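Local coordinates for protein L-threonine dehydrogenase (Flavobacterium frigidimaris, PDB 2YY7) that probably oxidises L-threonine at its 3-position with NAD+ as the hydride acceptor, as an epimerase-like member of the short-chain dehydrogenase/reductase superfamily, at residues L6-C11 and T70-M75; K111-P116 and Y161-R166. All coordinates share one frame; numbering follows the deposited sequence.

Contact 1. Residues L6-C11 and T70-M75; sequences LIIGAC and TDIYLM. With NAD (nicotinamide-adenine-dinucleotide), chain E.
Leu6, Ile7 and Ile8 pair in parallel with Ile72, Tyr73 and Leu74 at the heart of the Rossmann fold, where the first strand turns into the glycine-rich loop that receives NAD. Four backbone bonds join the strands. Leu6 is gripped at both ends: its N donates to Asp71 O at 2.9 Å, and its O accepts from Tyr73 N. Ile8 repeats the pattern one step on, its N bonded to Tyr73 O and its O taking Met75 N at 2.8 Å, the most bent of the four at 145°.

On the face of Leu6, Ile8, Ile72 and Leu74, Ile8 sends its branches two ways. Its CG1 arm, anti to the carbonyl carbon (chi1 -57°), carries CD1 back to Ile72 CG2 at 3.9 Å, while CG2 meets Leu74 CD1 at 4.0 Å. On the other face Ile7 CG1 packs on Tyr73 CB, and Ile7 CG2 lies 4.2 Å from Met75 CG; helix 13-26 covers this side through Thr19 and Leu22.

Past the strand ends both chains reach the cofactor. Gly9 has a positive phi (87°) and brings its CA to 3.6 Å from NAD O4B, bare backbone lying against the adenine ribose. Met75 O approaches NAD C5D of the other ribose at 3.1 Å, and Cys11 N bonds to Asp35, whose carboxylate also holds NAD. The four bonds satisfy the backbone N and O of Leu6, Ile8 and Tyr73 and the N of Met75, while Ile7 turns to Ile32 and Ser34, consistent with rigid strand ends beside the dinucleotide.

Contact 2. Residues K111-P116 and Y161-R166; sequences KKIFWP and YGVDVR. With NAD (nicotinamide-adenine-dinucleotide), chain E.
Lys111 meets Asp164 chiefly through water: one molecule donates to Lys111 O and accepts from Asp164 N, and a second donates to both Lys111 O and Asp164 OD2. Lys112 lies alongside Asp164 and then, bent at chi3 (-62°), carries CE over one face of the Arg166 guanidinium, 3.6 Å from NH2. That guanidinium is held side-on by Asp164, with NE to OD1 at 2.9 Å and NH2 to OD2, while NH1 goes to the carbonyls of Ile226 and Ala229. Lys112 NZ sits 3.8 Å from Arg166 NH2; the Asp164 carboxylate, a shared water and Met227 O, which accepts from NZ, probably ease the like charges.

Ile113 makes the central pairing. Its N bonds to Asp164 O and its O takes Arg166 N at 2.8 Å, almost straight at 172°. On the opposite face its CG2 touches Val165 CG2 at 3.9 Å, and CD1 reaches Val163 CG1 beneath helix 87-106.

Phe114 places CD1 3.5 Å from Arg166 O, the carbonyl that also accepts Trp115 N at 3.1 Å. The indole of Trp115 packs on helix 142-161. Pro116 ends the walk with CG 3.5 Å from NAD O4D. Parallel neighbours joined through helix 142-161, with the cofactor at their C-terminal ends, form the beta-alpha-beta arrangement of the Rossmann fold.

How the contacts relate
Both contacts belong to one sheet, in whose parallel part strands 71-74 and 112-118 form the seam between them, with centres about 12 Å apart. Probable backbone hydrogen bonds run from Lys111 N to Thr70 O at 2.7 Å and from Phe114 N to Ile72 O at 2.9 Å. Side chains add to the seam: Tyr73 CD1 lies 3.6 Å from Phe114 CB, and Met75 packs on Phe114 and Pro116. The NAD spans the C-terminal ends of the strands. Contact 1 meets it at both riboses, through Gly9, Cys11 and Met75, whereas contact 2 reaches just the nicotinamide ribose, through Pro116, whose O accepts from NAD-binding Lys147.

Contact 1. Residues L6-C11 and T70-M75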
loop_
_atom_site.group_PDB
_atom_site.type_symbol
_atom_site.label_atom_id
_atom_site.label_comp_id
_atom_site.label_asym_id
_atom_site.label_seq_id
_atom_site.Cartn_x
_atom_site.Cartn_y
_atom_site.Cartn_z
ATOM N N LEU A 6 21.332 -9.389 -13.922
ATOM C CA LEU A 6 20.971 -8.156 -14.603
ATOM C C LEU A 6 20.646 -7.127 -13.528
ATOM O O LEU A 6 19.710 -7.307 -12.742
ATOM C CB LEU A 6 19.752 -8.349 -15.509
ATOM C CG LEU A 6 19.212 -7.051 -16.124
ATOM C CD1 LEU A 6 20.284 -6.401 -17.007
ATOM C CD2 LEU A 6 17.954 -7.351 -16.933
ATOM N N ILE A 7 21.441 -6.064 -13.469
ATOM C CA ILE A 7 21.210 -5.005 -12.499
ATOM C C ILE A 7 20.570 -3.829 -13.231
ATOM O O ILE A 7 21.175 -3.238 -14.124
ATOM C CB ILE A 7 22.528 -4.540 -11.850
ATOM C CG1 ILE A 7 23.156 -5.694 -11.065
ATOM C CG2 ILE A 7 22.262 -3.358 -10.926
ATOM C CD1 ILE A 7 24.550 -5.405 -10.566
ATOM N N ILE A 8 19.334 -3.512 -12.860
ATOM C CA ILE A 8 18.604 -2.413 -13.474
ATOM C C ILE A 8 18.799 -1.195 -12.573
ATOM O O ILE A 8 18.483 -1.240 -11.382
ATOM C CB ILE A 8 17.107 -2.767 -13.599
ATOM C CG1 ILE A 8 16.959 -4.065 -14.400
ATOM C CG2 ILE A 8 16.343 -1.638 -14.292
ATOM C CD1 ILE A 8 15.515 -4.530 -14.556
ATOM N N GLY A 9 19.334 -0.119 -13.151
ATOM C CA GLY A 9 19.615 1.089 -12.395
ATOM C C GLY A 9 21.005 0.944 -11.800
ATOM O O GLY A 9 21.257 1.365 -10.674
ATOM N N ALA A 10 21.912 0.356 -12.579
ATOM C CA ALA A 10 23.280 0.090 -12.141
ATOM C C ALA A 10 24.172 1.305 -11.919
ATOM O O ALA A 10 25.213 1.195 -11.263
ATOM C CB ALA A 10 23.957 -0.871 -13.129
ATOM N N CYS A 11 23.778 2.453 -12.459
ATOM C CA CYS A 11 24.571 3.668 -12.311
ATOM C C CYS A 11 24.239 4.466 -11.050
ATOM O O CYS A 11 24.839 5.514 -10.789
ATOM C CB CYS A 11 24.395 4.547 -13.556
ATOM S SG CYS A 11 25.024 3.760 -15.073
ATOM N N THR A 70 19.131 -14.947 -15.091
ATOM C CA THR A 70 18.495 -15.799 -14.093
ATOM C C THR A 70 18.108 -14.963 -12.868
ATOM O O THR A 70 17.099 -15.235 -12.227
ATOM C CB THR A 70 19.422 -16.956 -13.638
ATOM O OG1 THR A 70 20.582 -16.423 -12.989
ATOM C CG2 THR A 70 19.853 -17.795 -14.833
ATOM N N ASP A 71 18.906 -13.941 -12.560
ATOM C CA ASP A 71 18.652 -13.069 -11.411
ATOM C C ASP A 71 18.539 -11.589 -11.797
ATOM O O ASP A 71 19.334 -11.079 -12.585
ATOM C CB ASP A 71 19.779 -13.175 -10.374
ATOM C CG ASP A 71 19.932 -14.567 -9.789
ATOM O OD1 ASP A 71 20.463 -14.652 -8.659
ATOM O OD2 ASP A 71 19.550 -15.562 -10.442
ATOM N N ILE A 72 17.565 -10.896 -11.220
ATOM C CA ILE A 72 17.404 -9.474 -11.490
ATOM C C ILE A 72 17.407 -8.670 -10.196
ATOM O O ILE A 72 16.687 -8.995 -9.248
ATOM C CB ILE A 72 16.085 -9.158 -12.247
ATOM C CG1 ILE A 72 16.178 -9.648 -13.693
ATOM C CG2 ILE A 72 15.814 -7.641 -12.223
ATOM C CD1 ILE A 72 15.000 -9.244 -14.556
ATOM N N TYR A 73 18.253 -7.644 -10.159
ATOM C CA TYR A 73 18.330 -6.733 -9.024
ATOM C C TYR A 73 17.741 -5.431 -9.575
ATOM O O TYR A 73 18.399 -4.721 -10.342
ATOM C CB TYR A 73 19.785 -6.501 -8.589
ATOM C CG TYR A 73 20.457 -7.698 -7.948
ATOM C CD1 TYR A 73 20.796 -7.691 -6.591
ATOM C CD2 TYR A 73 20.773 -8.829 -8.700
ATOM C CE1 TYR A 73 21.441 -8.785 -5.999
ATOM C CE2 TYR A 73 21.415 -9.931 -8.121
ATOM C CZ TYR A 73 21.747 -9.901 -6.772
ATOM O OH TYR A 73 22.379 -10.984 -6.201
ATOM N N LEU A 74 16.494 -5.141 -9.210
ATOM C CA LEU A 74 15.799 -3.934 -9.669
ATOM C C LEU A 74 16.057 -2.770 -8.718
ATOM O O LEU A 74 15.398 -2.631 -7.683
ATOM C CB LEU A 74 14.297 -4.203 -9.761
ATOM C CG LEU A 74 13.359 -3.033 -10.086
ATOM C CD1 LEU A 74 13.703 -2.434 -11.438
ATOM C CD2 LEU A 74 11.926 -3.532 -10.081
ATOM N N MET A 75 17.010 -1.926 -9.085
ATOM C CA MET A 75 17.387 -0.793 -8.257
ATOM C C MET A 75 16.794 0.526 -8.725
ATOM O O MET A 75 16.821 1.506 -7.989
ATOM C CB MET A 75 18.911 -0.674 -8.219
ATOM C CG MET A 75 19.617 -1.993 -7.945
ATOM S SD MET A 75 19.047 -2.785 -6.418
ATOM C CE MET A 75 20.072 -1.951 -5.207
HETATM P PA NAD E . 19.855 6.322 -7.348
HETATM O O1A NAD E . 21.220 6.752 -6.934
HETATM O O2A NAD E . 18.875 7.419 -7.560
HETATM O O5B NAD E . 19.927 5.320 -8.572
HETATM C C5B NAD E . 18.810 5.061 -9.372
HETATM C C4B NAD E . 19.270 4.642 -10.747
HETATM O O4B NAD E . 18.119 4.206 -11.473
HETATM C C3B NAD E . 19.924 5.811 -11.521
HETATM O O3B NAD E . 21.218 5.449 -12.033
HETATM C C2B NAD E . 18.883 6.134 -12.601
HETATM O O2B NAD E . 19.472 6.622 -13.794
HETATM C C1B NAD E . 18.194 4.773 -12.780
HETATM N N9A NAD E . 16.879 4.881 -13.427
HETATM C C8A NAD E . 15.901 5.838 -13.158
HETATM N N7A NAD E . 14.862 5.610 -13.973
HETATM C C5A NAD E . 15.164 4.525 -14.722
HETATM C C6A NAD E . 14.466 3.890 -15.737
HETATM N N6A NAD E . 13.320 4.375 -16.166
HETATM N N1A NAD E . 15.032 2.809 -16.361
HETATM C C2A NAD E . 16.285 2.344 -15.991
HETATM N N3A NAD E . 17.009 2.981 -15.002
HETATM C C4A NAD E . 16.433 4.067 -14.392
HETATM O O3 NAD E . 19.211 5.423 -6.185
HETATM P PN NAD E . 19.935 4.404 -5.150
HETATM O O1N NAD E . 20.974 3.554 -5.822
HETATM O O2N NAD E . 20.215 5.202 -3.926
HETATM O O5D NAD E . 18.690 3.436 -4.765
HETATM C C5D NAD E . 18.467 2.208 -5.474
HETATM C C4D NAD E . 17.271 1.467 -4.815
HETATM O O4D NAD E . 17.491 1.338 -3.422
HETATM C C3D NAD E . 15.942 2.220 -4.934
HETATM O O3D NAD E . 14.890 1.266 -5.043
HETATM C C2D NAD E . 15.799 2.902 -3.595
HETATM O O2D NAD E . 14.442 3.216 -3.392
HETATM C C1D NAD E . 16.397 1.867 -2.642
HETATM N N1N NAD E . 16.830 2.521 -1.385
HETATM C C2N NAD E . 17.915 3.375 -1.394
HETATM C C3N NAD E . 18.313 3.985 -0.209
HETATM C C7N NAD E . 19.560 4.826 -0.162
HETATM O O7N NAD E . 19.812 5.441 1.053
HETATM N N7N NAD E . 20.348 5.011 -1.236
HETATM C C4N NAD E . 17.602 3.752 0.983
HETATM C C5N NAD E . 16.522 2.864 0.980
HETATM C C6N NAD E . 16.126 2.270 -0.202
#

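Contact 2. Residues K111-P116 and Y161-R166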
loop_
_atom_site.group_PDB
_atom_site.type_symbol
_atom_site.label_atom_id
_atom_site.label_comp_id
_atom_site.label_asym_id
_atom_site.label_seq_id
_atom_site.Cartn_x
_atom_site.Cartn_y
_atom_site.Cartn_z
ATOM N N LYS A 111 14.740 -16.539 -12.551
ATOM C CA LYS A 111 14.596 -17.385 -11.372
ATOM C C LYS A 111 14.490 -16.671 -10.030
ATOM O O LYS A 111 13.742 -17.101 -9.154
ATOM C CB LYS A 111 15.777 -18.367 -11.291
ATOM C CG LYS A 111 15.933 -19.294 -12.485
ATOM C CD LYS A 111 17.079 -20.275 -12.258
ATOM C CE LYS A 111 17.233 -21.231 -13.430
ATOM N NZ LYS A 111 18.336 -22.217 -13.217
ATOM N N LYS A 112 15.244 -15.590 -9.863
ATOM C CA LYS A 112 15.261 -14.885 -8.592
ATOM C C LYS A 112 15.236 -13.367 -8.758
ATOM O O LYS A 112 15.709 -12.826 -9.759
ATOM C CB LYS A 112 16.520 -15.307 -7.820
ATOM C CG LYS A 112 16.597 -14.865 -6.361
ATOM C CD LYS A 112 17.928 -15.296 -5.723
ATOM C CE LYS A 112 18.094 -16.815 -5.711
ATOM N NZ LYS A 112 19.389 -17.246 -5.084
ATOM N N ILE A 113 14.691 -12.687 -7.757
ATOM C CA ILE A 113 14.601 -11.239 -7.787
ATOM C C ILE A 113 15.015 -10.603 -6.475
ATOM O O ILE A 113 14.712 -11.122 -5.394
ATOM C CB ILE A 113 13.147 -10.760 -8.043
ATOM C CG1 ILE A 113 12.681 -11.173 -9.437
ATOM C CG2 ILE A 113 13.060 -9.241 -7.879
ATOM C CD1 ILE A 113 11.201 -10.943 -9.662
ATOM N N PHE A 114 15.732 -9.491 -6.578
ATOM C CA PHE A 114 16.069 -8.709 -5.406
ATOM C C PHE A 114 15.452 -7.350 -5.704
ATOM O O PHE A 114 15.681 -6.776 -6.774
ATOM C CB PHE A 114 17.566 -8.487 -5.188
ATOM C CG PHE A 114 17.847 -7.505 -4.069
ATOM C CD1 PHE A 114 17.684 -7.887 -2.735
ATOM C CD2 PHE A 114 18.147 -6.170 -4.349
ATOM C CE1 PHE A 114 17.806 -6.962 -1.697
ATOM C CE2 PHE A 114 18.272 -5.228 -3.320
ATOM C CZ PHE A 114 18.098 -5.627 -1.989
ATOM N N TRP A 115 14.658 -6.855 -4.769
ATOM C CA TRP A 115 14.022 -5.557 -4.912
ATOM C C TRP A 115 14.090 -4.919 -3.533
ATOM O O TRP A 115 13.565 -5.460 -2.567
ATOM C CB TRP A 115 12.568 -5.710 -5.349
ATOM C CG TRP A 115 11.830 -4.406 -5.317
ATOM C CD1 TRP A 115 11.925 -3.379 -6.213
ATOM C CD2 TRP A 115 10.950 -3.956 -4.284
ATOM N NE1 TRP A 115 11.162 -2.316 -5.800
ATOM C CE2 TRP A 115 10.552 -2.644 -4.617
ATOM C CE3 TRP A 115 10.463 -4.534 -3.103
ATOM C CZ2 TRP A 115 9.684 -1.898 -3.810
ATOM C CZ3 TRP A 115 9.600 -3.790 -2.299
ATOM C CH2 TRP A 115 9.220 -2.488 -2.660
ATOM N N PRO A 116 14.749 -3.760 -3.421
ATOM C CA PRO A 116 14.843 -3.126 -2.110
ATOM C C PRO A 116 13.681 -2.217 -1.749
ATOM O O PRO A 116 13.150 -1.485 -2.592
ATOM C CB PRO A 116 16.145 -2.357 -2.210
ATOM C CG PRO A 116 16.067 -1.826 -3.634
ATOM C CD PRO A 116 15.578 -3.045 -4.414
ATOM N N TYR A 161 2.129 -17.026 -6.822
ATOM C CA TYR A 161 2.792 -17.558 -8.006
ATOM C C TYR A 161 4.108 -18.274 -7.734
ATOM O O TYR A 161 4.755 -18.751 -8.663
ATOM C CB TYR A 161 2.995 -16.438 -9.030
ATOM C CG TYR A 161 1.714 -15.707 -9.358
ATOM C CD1 TYR A 161 0.592 -16.398 -9.818
ATOM C CD2 TYR A 161 1.617 -14.326 -9.202
ATOM C CE1 TYR A 161 -0.594 -15.731 -10.111
ATOM C CE2 TYR A 161 0.440 -13.651 -9.493
ATOM C CZ TYR A 161 -0.661 -14.358 -9.947
ATOM O OH TYR A 161 -1.822 -13.686 -10.243
ATOM N N GLY A 162 4.496 -18.360 -6.466
ATOM C CA GLY A 162 5.732 -19.043 -6.114
ATOM C C GLY A 162 7.007 -18.331 -6.534
ATOM O O GLY A 162 8.075 -18.946 -6.616
ATOM N N VAL A 163 6.908 -17.033 -6.796
ATOM C CA VAL A 163 8.073 -16.256 -7.207
ATOM C C VAL A 163 9.098 -16.077 -6.090
ATOM O O VAL A 163 8.748 -15.733 -4.966
ATOM C CB VAL A 163 7.659 -14.854 -7.699
ATOM C CG1 VAL A 163 8.903 -13.972 -7.875
ATOM C CG2 VAL A 163 6.885 -14.975 -9.008
ATOM N N ASP A 164 10.368 -16.302 -6.408
ATOM C CA ASP A 164 11.434 -16.127 -5.425
ATOM C C ASP A 164 11.884 -14.669 -5.470
ATOM O O ASP A 164 12.777 -14.313 -6.241
ATOM C CB ASP A 164 12.627 -17.031 -5.749
ATOM C CG ASP A 164 13.684 -17.033 -4.646
ATOM O OD1 ASP A 164 13.603 -16.210 -3.708
ATOM O OD2 ASP A 164 14.611 -17.864 -4.722
ATOM N N VAL A 165 11.251 -13.825 -4.660
ATOM C CA VAL A 165 11.608 -12.409 -4.603
ATOM C C VAL A 165 12.038 -12.076 -3.180
ATOM O O VAL A 165 11.320 -12.354 -2.219
ATOM C CB VAL A 165 10.424 -11.501 -5.029
ATOM C CG1 VAL A 165 9.172 -11.855 -4.235
ATOM C CG2 VAL A 165 10.796 -10.036 -4.829
ATOM N N ARG A 166 13.221 -11.487 -3.057
ATOM C CA ARG A 166 13.777 -11.146 -1.757
ATOM C C ARG A 166 13.958 -9.645 -1.631
ATOM O O ARG A 166 14.324 -8.972 -2.596
ATOM C CB ARG A 166 15.104 -11.880 -1.586
ATOM C CG ARG A 166 14.979 -13.344 -2.000
ATOM C CD ARG A 166 16.235 -14.167 -1.776
ATOM N NE ARG A 166 16.024 -15.529 -2.261
ATOM C CZ ARG A 166 16.861 -16.542 -2.070
ATOM N NH1 ARG A 166 17.988 -16.362 -1.398
ATOM N NH2 ARG A 166 16.567 -17.742 -2.559
HETATM P PA NAD E . 19.855 6.322 -7.348
HETATM O O1A NAD E . 21.220 6.752 -6.934
HETATM O O2A NAD E . 18.875 7.419 -7.560
HETATM O O5B NAD E . 19.927 5.320 -8.572
HETATM C C5B NAD E . 18.810 5.061 -9.372
HETATM C C4B NAD E . 19.270 4.642 -10.747
HETATM O O4B NAD E . 18.119 4.206 -11.473
HETATM C C3B NAD E . 19.924 5.811 -11.521
HETATM O O3B NAD E . 21.218 5.449 -12.033
HETATM C C2B NAD E . 18.883 6.134 -12.601
HETATM O O2B NAD E . 19.472 6.622 -13.794
HETATM C C1B NAD E . 18.194 4.773 -12.780
HETATM N N9A NAD E . 16.879 4.881 -13.427
HETATM C C8A NAD E . 15.901 5.838 -13.158
HETATM N N7A NAD E . 14.862 5.610 -13.973
HETATM C C5A NAD E . 15.164 4.525 -14.722
HETATM C C6A NAD E . 14.466 3.890 -15.737
HETATM N N6A NAD E . 13.320 4.375 -16.166
HETATM N N1A NAD E . 15.032 2.809 -16.361
HETATM C C2A NAD E . 16.285 2.344 -15.991
HETATM N N3A NAD E . 17.009 2.981 -15.002
HETATM C C4A NAD E . 16.433 4.067 -14.392
HETATM O O3 NAD E . 19.211 5.423 -6.185
HETATM P PN NAD E . 19.935 4.404 -5.150
HETATM O O1N NAD E . 20.974 3.554 -5.822
HETATM O O2N NAD E . 20.215 5.202 -3.926
HETATM O O5D NAD E . 18.690 3.436 -4.765
HETATM C C5D NAD E . 18.467 2.208 -5.474
HETATM C C4D NAD E . 17.271 1.467 -4.815
HETATM O O4D NAD E . 17.491 1.338 -3.422
HETATM C C3D NAD E . 15.942 2.220 -4.934
HETATM O O3D NAD E . 14.890 1.266 -5.043
HETATM C C2D NAD E . 15.799 2.902 -3.595
HETATM O O2D NAD E . 14.442 3.216 -3.392
HETATM C C1D NAD E . 16.397 1.867 -2.642
HETATM N N1N NAD E . 16.830 2.521 -1.385
HETATM C C2N NAD E . 17.915 3.375 -1.394
HETATM C C3N NAD E . 18.313 3.985 -0.209
HETATM C C7N NAD E . 19.560 4.826 -0.162
HETATM O O7N NAD E . 19.812 5.441 1.053
HETATM N N7N NAD E . 20.348 5.011 -1.236
HETATM C C4N NAD E . 17.602 3.752 0.983
HETATM C C5N NAD E . 16.522 2.864 0.980
HETATM C C6N NAD E . 16.126 2.270 -0.202
HETATM O O HOH W 1 11.190 -17.052 -9.090
HETATM O O HOH W 2 15.216 -18.966 -7.222
HETATM O O HOH W 3 18.897 -19.626 -3.201
#